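Local coordinates for uncharacterized protein (Porphyromonas gingivalis, PDB 1ZBS) that probably acts as an ATP-dependent sugar kinase of the ASKHA superfamily, perhaps on N-acetylglucosamine, although its function has not been established, at residues G69-P72 and A73-P76; G161-P164 and E165-E169; L274-Y277 and H278-N281. All coordinates share one frame; numbering follows the deposited sequence.

Contact 1: G69-P72 and A73-P76; sequences GCTP and AKAP
Thr71 points its carbonyl forward, to the amides of Lys74 and Ala75, so that one backbone oxygen meets two successive N-H groups at the entrance to a helix. Both bonds are weak: Ala75 N lies 2.8 Å from Thr71 O but its N-H meets it at only 129°, and Lys74 N reaches the same Thr71 O at 3.1 Å. Their sharing of an acceptor shows how a chain can tighten from a turn into a helix without ideal geometry at each step. Just before this, Cys70 is the centre of an inverse gamma turn, in which Thr71 N makes a weak bond to Gly69 O.

Both branches of the Thr71 side chain touch the residues that follow. Its hydroxyl stands opposite the backbone N across the first torsion (chi1 156°), which carries OG1 forward to within 3.6 Å of Ala73 CB. A bond from Ala73 N to OG1 is possible, but the placing of that nitrogen is doubtful. The methyl branch faces the next residue along: Thr71 CG2 lies 3.6 Å from Lys74 CB, a contact at the root of the lysine, whose chain then runs off elsewhere. Ala75 directs its methyl back at the turn, with CB 3.2 Å from Thr71 O.

Cys70 and Lys74 both pack on Pro33, and Lys74 also meets Phe34. The bend is the first half of a beta-alpha-beta crossover: it leads from strand 62-67 into helix 75-85, which precedes strand 91-95, the parallel neighbour of 62-67 in the sheet.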
loop_
_atom_site.group_PDB
_atom_site.type_symbol
_atom_site.label_atom_id
_atom_site.label_comp_id
_atom_site.label_asym_id
_atom_site.label_seq_id
_atom_site.Cartn_x
_atom_site.Cartn_y
_atom_site.Cartn_z
ATOM N N GLY A 69 17.534 8.853 2.194
ATOM C CA GLY A 69 17.494 8.789 3.645
ATOM C C GLY A 69 18.549 9.693 4.254
ATOM O O GLY A 69 18.593 9.909 5.466
ATOM N N CYS A 70 19.410 10.229 3.401
ATOM C CA CYS A 70 20.458 11.110 3.871
ATOM C C CYS A 70 19.906 12.501 4.137
ATOM O O CYS A 70 20.411 13.507 3.634
ATOM C CB CYS A 70 21.601 11.152 2.861
ATOM S SG CYS A 70 22.545 9.613 2.857
ATOM N N THR A 71 18.849 12.536 4.936
ATOM C CA THR A 71 18.207 13.784 5.310
ATOM C C THR A 71 19.245 14.713 5.931
ATOM O O THR A 71 20.236 14.260 6.501
ATOM C CB THR A 71 17.084 13.525 6.329
ATOM O OG1 THR A 71 16.839 14.715 7.088
ATOM C CG2 THR A 71 17.469 12.390 7.262
ATOM N N PRO A 72 19.031 16.030 5.825
ATOM C CA PRO A 72 19.976 16.996 6.394
ATOM C C PRO A 72 20.068 16.899 7.918
ATOM O O PRO A 72 20.781 17.672 8.557
ATOM C CB PRO A 72 19.420 18.339 5.923
ATOM C CG PRO A 72 17.943 18.078 5.829
ATOM C CD PRO A 72 17.904 16.720 5.173
ATOM N N ALA A 73 19.348 15.937 8.490
ATOM C CA ALA A 73 19.340 15.734 9.933
ATOM C C ALA A 73 20.118 14.484 10.317
ATOM O O ALA A 73 20.796 14.459 11.346
ATOM C CB ALA A 73 17.908 15.624 10.435
ATOM N N LYS A 74 20.018 13.445 9.497
ATOM C CA LYS A 74 20.726 12.206 9.779
ATOM C C LYS A 74 21.954 11.990 8.900
ATOM O O LYS A 74 22.639 10.974 9.014
ATOM C CB LYS A 74 19.778 11.010 9.668
ATOM C CG LYS A 74 18.960 10.778 10.931
ATOM C CD LYS A 74 18.332 9.392 10.941
ATOM C CE LYS A 74 17.680 9.075 12.285
ATOM N NZ LYS A 74 18.658 9.065 13.411
ATOM N N ALA A 75 22.232 12.954 8.028
ATOM C CA ALA A 75 23.391 12.878 7.149
ATOM C C ALA A 75 24.688 12.907 7.963
ATOM O O ALA A 75 25.597 12.115 7.718
ATOM C CB ALA A 75 23.373 14.040 6.154
ATOM N N PRO A 76 24.786 13.819 8.949
ATOM C CA PRO A 76 25.993 13.921 9.778
ATOM C C PRO A 76 26.322 12.661 10.569
ATOM O O PRO A 76 27.343 12.596 11.246
ATOM C CB PRO A 76 25.685 15.106 10.691
ATOM C CG PRO A 76 24.200 15.047 10.829
ATOM C CD PRO A 76 23.770 14.787 9.405
#

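Contact 2: G161-P164 and E165-E169; sequences GQMP and EGLCE
The flat peptide group joining Pro164 to Glu165 has two partners at Pro164 O, Leu167 N tilted to one side of its plane and a bridging water to the other, while Pro164 CD touches Leu167 CD2, the two side chains lying side by side. The backbone forms a type II beta turn, with Glu165 and Gly166 at its two central positions and a closing bond from Leu167 N to Pro164 O. That bond is long, at 3.3 Å, but fairly straight (155° at the hydrogen), and its donor stands 39° out of the carbonyl plane. Gly166, with its positive phi, serves both as a corner of the turn and as the N-cap residue of helix 167-174, a good illustration of how a tight turn can deliver a chain into a helix.

On the apolar side, one leucine methyl does most of the touching. The first torsion of Leu167 (chi1 -169°) swings the branch away from its own backbone N and back over the incoming segment. There CD2 lies 3.6 Å from Met163 CB, with the CG and selenium of this selenomethionine a little farther off, and 4.1 Å from Pro164 CD. Helix 147-159 and helix 210-229 frame this small cluster, Leu167 resting on Leu158 and Met163 on Ala211 and Val212. At the start of the connection sits Gly161, the C-prime residue of a Schellman motif ending the earlier helix; its carbonyl oxygen accepts a hydrogen bond from NH2 of Arg230 of the second subunit. The water donates to Pro164 O at 2.6 Å and accepts from Cys168 N at 2.9 Å.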
loop_
_atom_site.group_PDB
_atom_site.type_symbol
_atom_site.label_atom_id
_atom_site.label_comp_id
_atom_site.label_asym_id
_atom_site.label_seq_id
_atom_site.Cartn_x
_atom_site.Cartn_y
_atom_site.Cartn_z
ATOM N N GLY A 161 -8.105 -11.189 -12.271
ATOM C CA GLY A 161 -8.507 -11.473 -13.632
ATOM C C GLY A 161 -8.637 -10.314 -14.592
ATOM O O GLY A 161 -9.501 -10.339 -15.466
ATOM N N GLN A 162 -7.795 -9.300 -14.464
ATOM C CA GLN A 162 -7.895 -8.177 -15.384
ATOM C C GLN A 162 -6.886 -8.307 -16.522
ATOM O O GLN A 162 -6.825 -7.458 -17.412
ATOM C CB GLN A 162 -7.698 -6.858 -14.634
ATOM C CG GLN A 162 -8.724 -6.644 -13.531
ATOM C CD GLN A 162 -10.158 -6.784 -14.029
ATOM O OE1 GLN A 162 -10.915 -7.630 -13.546
ATOM N NE2 GLN A 162 -10.533 -5.961 -14.997
HETATM N N MSE A 163 -6.105 -9.383 -16.495
HETATM C CA MSE A 163 -5.105 -9.640 -17.527
HETATM C C MSE A 163 -5.552 -10.812 -18.419
HETATM O O MSE A 163 -6.464 -11.556 -18.065
HETATM C CB MSE A 163 -3.753 -9.961 -16.872
HETATM C CG MSE A 163 -3.120 -8.813 -16.078
HETATM SE SE MSE A 163 -2.381 -7.391 -17.194
HETATM C CE MSE A 163 -3.154 -5.841 -16.322
ATOM N N PRO A 164 -4.923 -10.987 -19.596
ATOM C CA PRO A 164 -5.320 -12.097 -20.473
ATOM C C PRO A 164 -5.272 -13.437 -19.739
ATOM O O PRO A 164 -4.536 -13.587 -18.762
ATOM C CB PRO A 164 -4.302 -12.011 -21.606
ATOM C CG PRO A 164 -4.071 -10.538 -21.713
ATOM C CD PRO A 164 -3.906 -10.148 -20.253
ATOM N N GLU A 165 -6.061 -14.402 -20.206
ATOM C CA GLU A 165 -6.120 -15.730 -19.594
ATOM C C GLU A 165 -4.754 -16.392 -19.652
ATOM O O GLU A 165 -4.088 -16.379 -20.690
ATOM C CB GLU A 165 -7.149 -16.608 -20.326
ATOM C CG GLU A 165 -7.602 -17.895 -19.588
ATOM C CD GLU A 165 -6.543 -19.006 -19.541
ATOM O OE1 GLU A 165 -5.993 -19.375 -20.604
ATOM O OE2 GLU A 165 -6.280 -19.524 -18.433
ATOM N N GLY A 166 -4.341 -16.965 -18.527
ATOM C CA GLY A 166 -3.055 -17.637 -18.464
ATOM C C GLY A 166 -1.903 -16.806 -17.919
ATOM O O GLY A 166 -0.968 -17.364 -17.347
ATOM N N LEU A 167 -1.956 -15.486 -18.085
ATOM C CA LEU A 167 -0.877 -14.623 -17.605
ATOM C C LEU A 167 -0.664 -14.789 -16.112
ATOM O O LEU A 167 0.473 -14.829 -15.634
ATOM C CB LEU A 167 -1.172 -13.150 -17.908
ATOM C CG LEU A 167 -0.021 -12.152 -17.701
ATOM C CD1 LEU A 167 1.209 -12.617 -18.467
ATOM C CD2 LEU A 167 -0.442 -10.764 -18.172
ATOM N N CYS A 168 -1.759 -14.886 -15.371
ATOM C CA CYS A 168 -1.655 -15.038 -13.930
ATOM C C CYS A 168 -0.903 -16.316 -13.618
ATOM O O CYS A 168 0.087 -16.298 -12.890
ATOM C CB CYS A 168 -3.047 -15.080 -13.295
ATOM S SG CYS A 168 -3.020 -15.066 -11.493
ATOM N N GLU A 169 -1.371 -17.426 -14.182
ATOM C CA GLU A 169 -0.732 -18.711 -13.951
ATOM C C GLU A 169 0.711 -18.712 -14.452
ATOM O O GLU A 169 1.573 -19.362 -13.867
ATOM C CB GLU A 169 -1.526 -19.841 -14.622
ATOM C CG GLU A 169 -2.932 -20.037 -14.064
ATOM C CD GLU A 169 -3.977 -19.218 -14.802
ATOM O OE1 GLU A 169 -3.822 -17.983 -14.895
ATOM O OE2 GLU A 169 -4.958 -19.813 -15.293
HETATM O O HOH W 1 -4.386 -14.082 -16.188
#

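Contact 3: L274-Y277 and H278-N281; sequences LIQY and HHNN
Leu274 O receives His278 N in a nearly straight i-to-i+4 helical bond of 3.2 Å (175° at the hydrogen). Beyond it the carbonyls are shared: Gln276 O takes weak bonds from His279 N and Asn280 N, while Tyr277 O accepts Asn280 N at 3.1 Å and, weakly, Asn281 N. Asn280 N is thus divided between two oxygens as i-to-i+3 bonds join the i-to-i+4 pattern.

NE2 of His278 is satisfied outside the segments, by the hydroxyl of Tyr66, and the ring stacks with Tyr64. Tyr277 meets the imidazole in a T-shaped stack, presenting an edge to the histidine face with centroids 4.7 Å apart; Tyr277 CD2 stands over the middle of the His278 ring. Asn281 lies across a face of Tyr277, where its CB makes a CH-pi contact 3.9 Å from the ring centroid and its amide stacks almost parallel, 11° from the ring plane.

Leu274 and His278 face strand 2-7, and Ile275 strand 11-18. A C-terminal helix packed this way on the first sheet is consistent with the two-domain ASKHA fold.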
loop_
_atom_site.group_PDB
_atom_site.type_symbol
_atom_site.label_atom_id
_atom_site.label_comp_id
_atom_site.label_asym_id
_atom_site.label_seq_id
_atom_site.Cartn_x
_atom_site.Cartn_y
_atom_site.Cartn_z
ATOM N N LEU A 274 28.239 11.581 -11.901
ATOM C CA LEU A 274 28.858 12.063 -10.668
ATOM C C LEU A 274 30.371 12.090 -10.760
ATOM O O LEU A 274 31.031 12.835 -10.037
ATOM C CB LEU A 274 28.477 11.202 -9.463
ATOM C CG LEU A 274 27.231 11.511 -8.636
ATOM C CD1 LEU A 274 26.970 13.019 -8.615
ATOM C CD2 LEU A 274 26.060 10.777 -9.207
ATOM N N ILE A 275 30.929 11.260 -11.631
ATOM C CA ILE A 275 32.369 11.236 -11.770
ATOM C C ILE A 275 32.820 12.516 -12.435
ATOM O O ILE A 275 33.749 13.168 -11.960
ATOM C CB ILE A 275 32.832 10.042 -12.598
ATOM C CG1 ILE A 275 32.487 8.750 -11.846
ATOM C CG2 ILE A 275 34.328 10.141 -12.851
ATOM C CD1 ILE A 275 32.734 7.497 -12.639
ATOM N N GLN A 276 32.156 12.893 -13.523
ATOM C CA GLN A 276 32.530 14.118 -14.214
ATOM C C GLN A 276 32.222 15.341 -13.348
ATOM O O GLN A 276 32.944 16.334 -13.397
ATOM C CB GLN A 276 31.802 14.232 -15.559
ATOM C CG GLN A 276 32.301 13.266 -16.637
ATOM C CD GLN A 276 33.797 13.408 -16.945
ATOM O OE1 GLN A 276 34.648 13.056 -16.124
ATOM N NE2 GLN A 276 34.118 13.925 -18.133
ATOM N N TYR A 277 31.162 15.259 -12.545
ATOM C CA TYR A 277 30.778 16.373 -11.687
ATOM C C TYR A 277 31.867 16.718 -10.675
ATOM O O TYR A 277 32.303 17.860 -10.588
ATOM C CB TYR A 277 29.488 16.063 -10.931
ATOM C CG TYR A 277 29.130 17.151 -9.947
ATOM C CD1 TYR A 277 28.342 18.235 -10.332
ATOM C CD2 TYR A 277 29.642 17.137 -8.647
ATOM C CE1 TYR A 277 28.076 19.282 -9.449
ATOM C CE2 TYR A 277 29.386 18.177 -7.759
ATOM C CZ TYR A 277 28.605 19.244 -8.167
ATOM O OH TYR A 277 28.365 20.277 -7.298
ATOM N N HIS A 278 32.285 15.728 -9.894
ATOM C CA HIS A 278 33.321 15.943 -8.896
ATOM C C HIS A 278 34.695 16.025 -9.540
ATOM O O HIS A 278 35.719 15.972 -8.861
ATOM C CB HIS A 278 33.276 14.831 -7.851
ATOM C CG HIS A 278 32.014 14.827 -7.052
ATOM N ND1 HIS A 278 31.733 15.785 -6.100
ATOM C CD2 HIS A 278 30.920 14.030 -7.113
ATOM C CE1 HIS A 278 30.524 15.579 -5.613
ATOM N NE2 HIS A 278 30.009 14.520 -6.213
ATOM N N HIS A 279 34.709 16.144 -10.860
ATOM C CA HIS A 279 35.952 16.266 -11.597
ATOM C C HIS A 279 36.031 17.703 -12.087
ATOM O O HIS A 279 37.113 18.221 -12.345
ATOM C CB HIS A 279 35.971 15.321 -12.798
ATOM C CG HIS A 279 37.164 15.501 -13.685
ATOM N ND1 HIS A 279 37.080 15.454 -15.062
ATOM C CD2 HIS A 279 38.468 15.716 -13.396
ATOM C CE1 HIS A 279 38.281 15.634 -15.579
ATOM N NE2 HIS A 279 39.143 15.795 -14.591
ATOM N N ASN A 280 34.866 18.340 -12.202
ATOM C CA ASN A 280 34.781 19.719 -12.670
ATOM C C ASN A 280 34.263 20.666 -11.591
ATOM O O ASN A 280 34.195 21.878 -11.807
ATOM C CB ASN A 280 33.854 19.822 -13.884
ATOM C CG ASN A 280 34.184 18.821 -14.964
ATOM O OD1 ASN A 280 35.348 18.566 -15.261
ATOM N ND2 ASN A 280 33.151 18.257 -15.574
ATOM N N ASN A 281 33.885 20.110 -10.442
ATOM C CA ASN A 281 33.364 20.902 -9.326
ATOM C C ASN A 281 34.028 20.521 -8.017
ATOM O O ASN A 281 33.349 20.217 -7.026
ATOM C CB ASN A 281 31.855 20.712 -9.165
ATOM C CG ASN A 281 31.089 21.018 -10.424
ATOM O OD1 ASN A 281 30.960 20.173 -11.307
ATOM N ND2 ASN A 281 30.575 22.234 -10.518
#

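In the fold
Contacts 1 and 2 are surface junctions where a turn leads into a helix, whereas contact 3 is a partly buried helix end. Contacts 1 and 3 belong to the same domain, with centres 22 Å apart, and are linked through strand 62-67: one follows that strand, the other hydrogen-bonds to one tyrosine in it and stacks on another. Contact 2 lies in the other half of the molecule, about 44 Å from contact 1 and 48 Å from contact 3 between centres, beside the second subunit. Chemistry follows place: weak backbone bonds and small apolar touches make up contact 1, a water and an apolar cluster support contact 2, and aromatic rings dominate contact 3. Each also has a carbonyl oxygen accepting two hydrogen bonds, some of them weak.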